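Local coordinates for lysozyme inhibitor LprI-like N-terminal domain-containing protein (Pseudomonas putida, PDB 3GI7) that is a predicted secreted protein of unknown function that folds as a three-helix bundle and is related by family to the lysozyme inhibitor LprI, at residues D47-G50 with G54-S57; Q35-E40 with E102-L107. All coordinates share one frame; numbering follows the deposited sequence. Where two conformers were deposited one is given.

Interaction 1: D47-G50 with G54-S57; sequences DQFG and GLMS
F49 and L55, the pair whose CA atoms come nearest to each other at 8.8 Å, face one another across the short link where helix 17-49 ends and helix 55-77 begins. G50 leaves helical geometry with a positive phi of 66°, a conformation that glycine adopts readily, and G54 stands at the N-cap position of the next helix. L55 reaches back over the link with its CD2 methyl, which lies 4.0 Å from CB of F49 and 4.1 Å from its ring atom CD2. The two side chains cross at about a right angle, and the methyl approaches the ring obliquely. On the leucine side, CG is turned opposite the backbone N (chi1 -175°), which extends the branch towards the phenylalanine. M56, a selenomethionine, curls its chain until CE is 3.2 Å from the carbonyl O of G50. On helix 17-49, I42 touches M56 and M45 touches L55, while H79 of the second subunit meets the F49 ring edge-to-face and also packs on L55. With no hydrogen bond between the segments, the contact rests on apolar packing of L55 on F49 and the approach of the M56 methyl to the G50 carbonyl, and its apolar surface continues into the subunit interface.

Interaction 2: Q35-E40 with E102-L107; sequences QSAYDE and ERAEYL
A37 sets its CB against A104, 4.0 Å from that residue's CB and 3.9 Å from its carbonyl O, where helix 17-49 and helix 86-111 run side by side. Their CA atoms are only 5.6 Å apart, closer than the 8.7 Å between the local axes, because A37 points at the other helix and neither residue carries more than a methyl. One turn further on, L107 takes over. Its CD1 methyl rests 3.8 Å from CA of Y38 and 3.9 Å from CB of Y38, then meets the tyrosine ring at its edge, near the ring plane, with CD1 of L107 4.0 Å from CD1 of Y38. The leucine thus lies against the root of the tyrosine, while the phenol is carried past it: CG of Y38 is anti to the backbone N (chi1 179°), and the ring leads on to I59, E60 and E63 of helix 55-77. No hydrogen bond joins the two segments. On helix 17-49 itself, Q35 NE2 donates to D39 OD1 at 2.6 Å in a bent bond (138° at the hydrogen); the acceptor lies close to the amide plane, but the donor comes from above the carboxylate plane.

With their N-to-C directions only 18° apart, the two segments form a nearly parallel pair, as expected for the first and third helices of an up-down-up bundle. L34 and L41 of helix 17-49 extend the apolar seam around L107, L34 also touching A104. R103, which is also paired with D73 of the second subunit, packs on W66 and forms a salt bridge with E63, so that helix 55-77, already met by Y38, lies against both partners.

Helix 17-49 is common to both contacts, which divide its partners between them: interaction 2 joins it to helix 86-111 midway along the bundle, and interaction 1 to the start of helix 55-77 at the bundle's end. Their centres are about 16 Å apart, and about 5 Å separates their nearest atoms. The centre of interaction 2, a buried contact, lies about 8 Å from the centre of the chain, that of the partly buried interaction 1 about 22 Å. The pair illustrates how a three-helix bundle combines a local contact across a short linker with a distant-in-sequence one. F49 and L55 meet H79 of the second subunit; R103 and Y106, on segment 102-107 though not in its contact, meet the same subunit.

Interaction 1: D47-G50 with G54-S57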
loop_
_atom_site.group_PDB
_atom_site.type_symbol
_atom_site.label_atom_id
_atom_site.label_comp_id
_atom_site.label_asym_id
_atom_site.label_seq_id
_atom_site.Cartn_x
_atom_site.Cartn_y
_atom_site.Cartn_z
ATOM N N ASP A 47 22.668 -11.662 -4.869
ATOM C CA ASP A 47 22.447 -13.124 -4.959
ATOM C C ASP A 47 21.795 -13.663 -6.220
ATOM O O ASP A 47 22.157 -14.767 -6.681
ATOM C CB ASP A 47 21.646 -13.660 -3.777
ATOM C CG ASP A 47 22.413 -13.614 -2.474
ATOM O OD1 ASP A 47 23.625 -13.376 -2.479
ATOM O OD2 ASP A 47 21.781 -13.765 -1.418
ATOM N N GLN A 48 20.838 -12.936 -6.772
ATOM C CA GLN A 48 20.125 -13.413 -7.945
ATOM C C GLN A 48 20.825 -12.966 -9.227
ATOM O O GLN A 48 20.834 -13.707 -10.206
ATOM C CB GLN A 48 18.644 -12.977 -7.949
ATOM C CG GLN A 48 17.766 -13.857 -8.853
ATOM C CD GLN A 48 16.360 -13.339 -9.081
ATOM O OE1 GLN A 48 15.661 -13.777 -10.006
ATOM N NE2 GLN A 48 15.939 -12.403 -8.255
ATOM N N PHE A 49 21.404 -11.776 -9.223
ATOM C CA PHE A 49 21.886 -11.191 -10.474
ATOM C C PHE A 49 23.375 -10.884 -10.515
ATOM O O PHE A 49 23.862 -10.426 -11.549
ATOM C CB PHE A 49 21.083 -9.901 -10.784
ATOM C CG PHE A 49 19.621 -10.146 -10.878
ATOM C CD1 PHE A 49 19.092 -10.841 -11.962
ATOM C CD2 PHE A 49 18.779 -9.766 -9.834
ATOM C CE1 PHE A 49 17.714 -11.124 -12.012
ATOM C CE2 PHE A 49 17.413 -10.026 -9.879
ATOM C CZ PHE A 49 16.889 -10.728 -10.977
ATOM N N GLY A 50 24.079 -11.090 -9.405
ATOM C CA GLY A 50 25.455 -10.559 -9.265
ATOM C C GLY A 50 25.474 -9.027 -9.234
ATOM O O GLY A 50 24.434 -8.378 -9.080
ATOM N N GLY A 54 24.722 -1.495 -13.698
ATOM C CA GLY A 54 23.744 -0.456 -13.464
ATOM C C GLY A 54 22.705 -0.734 -12.404
ATOM O O GLY A 54 21.971 0.173 -12.022
ATOM N N LEU A 55 22.641 -1.975 -11.923
ATOM C CA LEU A 55 21.549 -2.389 -11.081
ATOM C C LEU A 55 21.600 -1.718 -9.744
ATOM O O LEU A 55 20.601 -1.136 -9.316
ATOM C CB LEU A 55 21.513 -3.904 -10.929
ATOM C CG LEU A 55 20.325 -4.493 -10.163
ATOM C CD1 LEU A 55 18.960 -3.946 -10.668
ATOM C CD2 LEU A 55 20.367 -6.041 -10.191
HETATM N N MSE A 56 22.744 -1.789 -9.062
HETATM C CA MSE A 56 22.799 -1.236 -7.708
HETATM C C MSE A 56 22.684 0.296 -7.792
HETATM O O MSE A 56 22.024 0.882 -6.951
HETATM C CB MSE A 56 24.059 -1.663 -6.940
HETATM C CG MSE A 56 24.343 -3.155 -6.972
HETATM SE SE MSE A 56 22.869 -4.262 -6.299
HETATM C CE MSE A 56 23.245 -5.781 -7.603
ATOM N N SER A 57 23.271 0.929 -8.809
ATOM C CA SER A 57 23.153 2.383 -8.956
ATOM C C SER A 57 21.693 2.801 -9.185
ATOM O O SER A 57 21.251 3.840 -8.684
ATOM C CB SER A 57 24.045 2.914 -10.082
ATOM O OG SER A 57 25.405 2.887 -9.677
#

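Interaction 2: Q35-E40 with E102-L107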
loop_
_atom_site.group_PDB
_atom_site.type_symbol
_atom_site.label_atom_id
_atom_site.label_comp_id
_atom_site.label_asym_id
_atom_site.label_seq_id
_atom_site.Cartn_x
_atom_site.Cartn_y
_atom_site.Cartn_z
ATOM N N GLN A 35 16.073 1.043 6.440
ATOM C CA GLN A 35 17.485 0.847 6.082
ATOM C C GLN A 35 17.836 -0.635 6.026
ATOM O O GLN A 35 18.581 -1.076 5.127
ATOM C CB GLN A 35 18.421 1.608 7.018
ATOM C CG GLN A 35 19.931 1.484 6.667
ATOM C CD GLN A 35 20.256 2.153 5.360
ATOM O OE1 GLN A 35 19.891 3.307 5.156
ATOM N NE2 GLN A 35 20.946 1.443 4.457
ATOM N N SER A 36 17.349 -1.419 6.985
ATOM C CA SER A 36 17.598 -2.866 6.975
ATOM C C SER A 36 16.999 -3.526 5.747
ATOM O O SER A 36 17.621 -4.433 5.142
ATOM C CB SER A 36 17.044 -3.547 8.221
ATOM O OG SER A 36 17.710 -3.040 9.352
ATOM N N ALA A 37 15.790 -3.109 5.384
ATOM C CA ALA A 37 15.148 -3.637 4.184
ATOM C C ALA A 37 15.937 -3.284 2.929
ATOM O O ALA A 37 16.069 -4.132 2.034
ATOM C CB ALA A 37 13.674 -3.148 4.057
ATOM N N TYR A 38 16.432 -2.045 2.852
ATOM C CA TYR A 38 17.222 -1.591 1.711
ATOM C C TYR A 38 18.530 -2.432 1.593
ATOM O O TYR A 38 18.875 -2.937 0.518
ATOM C CB TYR A 38 17.540 -0.129 1.880
ATOM C CG TYR A 38 18.376 0.418 0.772
ATOM C CD1 TYR A 38 17.798 0.911 -0.372
ATOM C CD2 TYR A 38 19.775 0.345 0.836
ATOM C CE1 TYR A 38 18.597 1.406 -1.437
ATOM C CE2 TYR A 38 20.574 0.807 -0.211
ATOM C CZ TYR A 38 19.979 1.317 -1.342
ATOM O OH TYR A 38 20.741 1.764 -2.357
ATOM N N ASP A 39 19.204 -2.612 2.717
ATOM C CA ASP A 39 20.495 -3.289 2.759
ATOM C C ASP A 39 20.295 -4.756 2.328
ATOM O O ASP A 39 21.110 -5.312 1.597
ATOM C CB ASP A 39 21.086 -3.248 4.193
ATOM C CG ASP A 39 21.613 -1.870 4.608
ATOM O OD1 ASP A 39 21.756 -0.956 3.792
ATOM O OD2 ASP A 39 21.942 -1.722 5.784
ATOM N N GLU A 40 19.212 -5.351 2.815
ATOM C CA GLU A 40 18.889 -6.724 2.475
ATOM C C GLU A 40 18.456 -6.871 1.005
ATOM O O GLU A 40 18.766 -7.891 0.378
ATOM C CB GLU A 40 17.861 -7.302 3.442
ATOM C CG GLU A 40 18.410 -7.486 4.859
ATOM C CD GLU A 40 17.384 -8.041 5.846
ATOM O OE1 GLU A 40 17.672 -9.079 6.488
ATOM O OE2 GLU A 40 16.297 -7.448 5.980
ATOM N N GLU A 102 5.799 1.574 4.269
ATOM C CA GLU A 102 5.338 1.181 2.946
ATOM C C GLU A 102 6.530 0.966 1.984
ATOM O O GLU A 102 6.506 0.037 1.188
ATOM C CB GLU A 102 4.324 2.178 2.379
ATOM C CG GLU A 102 3.037 2.245 3.201
ATOM C CD GLU A 102 2.227 3.488 2.893
ATOM O OE1 GLU A 102 2.731 4.349 2.147
ATOM O OE2 GLU A 102 1.067 3.581 3.348
ATOM N N ARG A 103 7.554 1.809 2.069
ATOM C CA ARG A 103 8.752 1.662 1.224
ATOM C C ARG A 103 9.497 0.393 1.589
ATOM O O ARG A 103 9.981 -0.335 0.706
ATOM C CB ARG A 103 9.688 2.875 1.318
ATOM C CG ARG A 103 10.840 2.806 0.300
ATOM C CD ARG A 103 10.347 2.896 -1.113
ATOM N NE ARG A 103 11.472 2.954 -2.029
ATOM C CZ ARG A 103 11.317 3.043 -3.351
ATOM N NH1 ARG A 103 10.108 3.104 -3.891
ATOM N NH2 ARG A 103 12.392 3.060 -4.115
ATOM N N ALA A 104 9.561 0.076 2.877
ATOM C CA ALA A 104 10.239 -1.106 3.325
ATOM C C ALA A 104 9.550 -2.343 2.763
ATOM O O ALA A 104 10.218 -3.282 2.311
ATOM C CB ALA A 104 10.323 -1.170 4.865
ATOM N N GLU A 105 8.209 -2.361 2.812
ATOM C CA GLU A 105 7.462 -3.468 2.240
ATOM C C GLU A 105 7.736 -3.616 0.731
ATOM O O GLU A 105 7.945 -4.707 0.233
ATOM C CB GLU A 105 5.970 -3.313 2.463
ATOM C CG GLU A 105 5.206 -4.464 1.903
ATOM C CD GLU A 105 3.701 -4.334 2.033
ATOM O OE1 GLU A 105 3.265 -3.990 3.141
ATOM O OE2 GLU A 105 3.003 -4.695 1.055
ATOM N N TYR A 106 7.730 -2.513 0.017
ATOM C CA TYR A 106 8.018 -2.547 -1.392
ATOM C C TYR A 106 9.428 -3.113 -1.694
ATOM O O TYR A 106 9.600 -3.919 -2.575
ATOM C CB TYR A 106 7.890 -1.134 -1.954
ATOM C CG TYR A 106 8.281 -1.018 -3.402
ATOM C CD1 TYR A 106 7.547 -1.671 -4.382
ATOM C CD2 TYR A 106 9.434 -0.333 -3.780
ATOM C CE1 TYR A 106 7.911 -1.585 -5.724
ATOM C CE2 TYR A 106 9.801 -0.222 -5.114
ATOM C CZ TYR A 106 9.051 -0.870 -6.079
ATOM O OH TYR A 106 9.384 -0.793 -7.414
ATOM N N LEU A 107 10.433 -2.681 -0.946
ATOM C CA LEU A 107 11.821 -3.159 -1.170
ATOM C C LEU A 107 11.948 -4.653 -0.860
ATOM O O LEU A 107 12.616 -5.398 -1.569
ATOM C CB LEU A 107 12.786 -2.336 -0.310
ATOM C CG LEU A 107 12.903 -0.851 -0.686
ATOM C CD1 LEU A 107 13.987 -0.215 0.227
ATOM C CD2 LEU A 107 13.183 -0.621 -2.176
#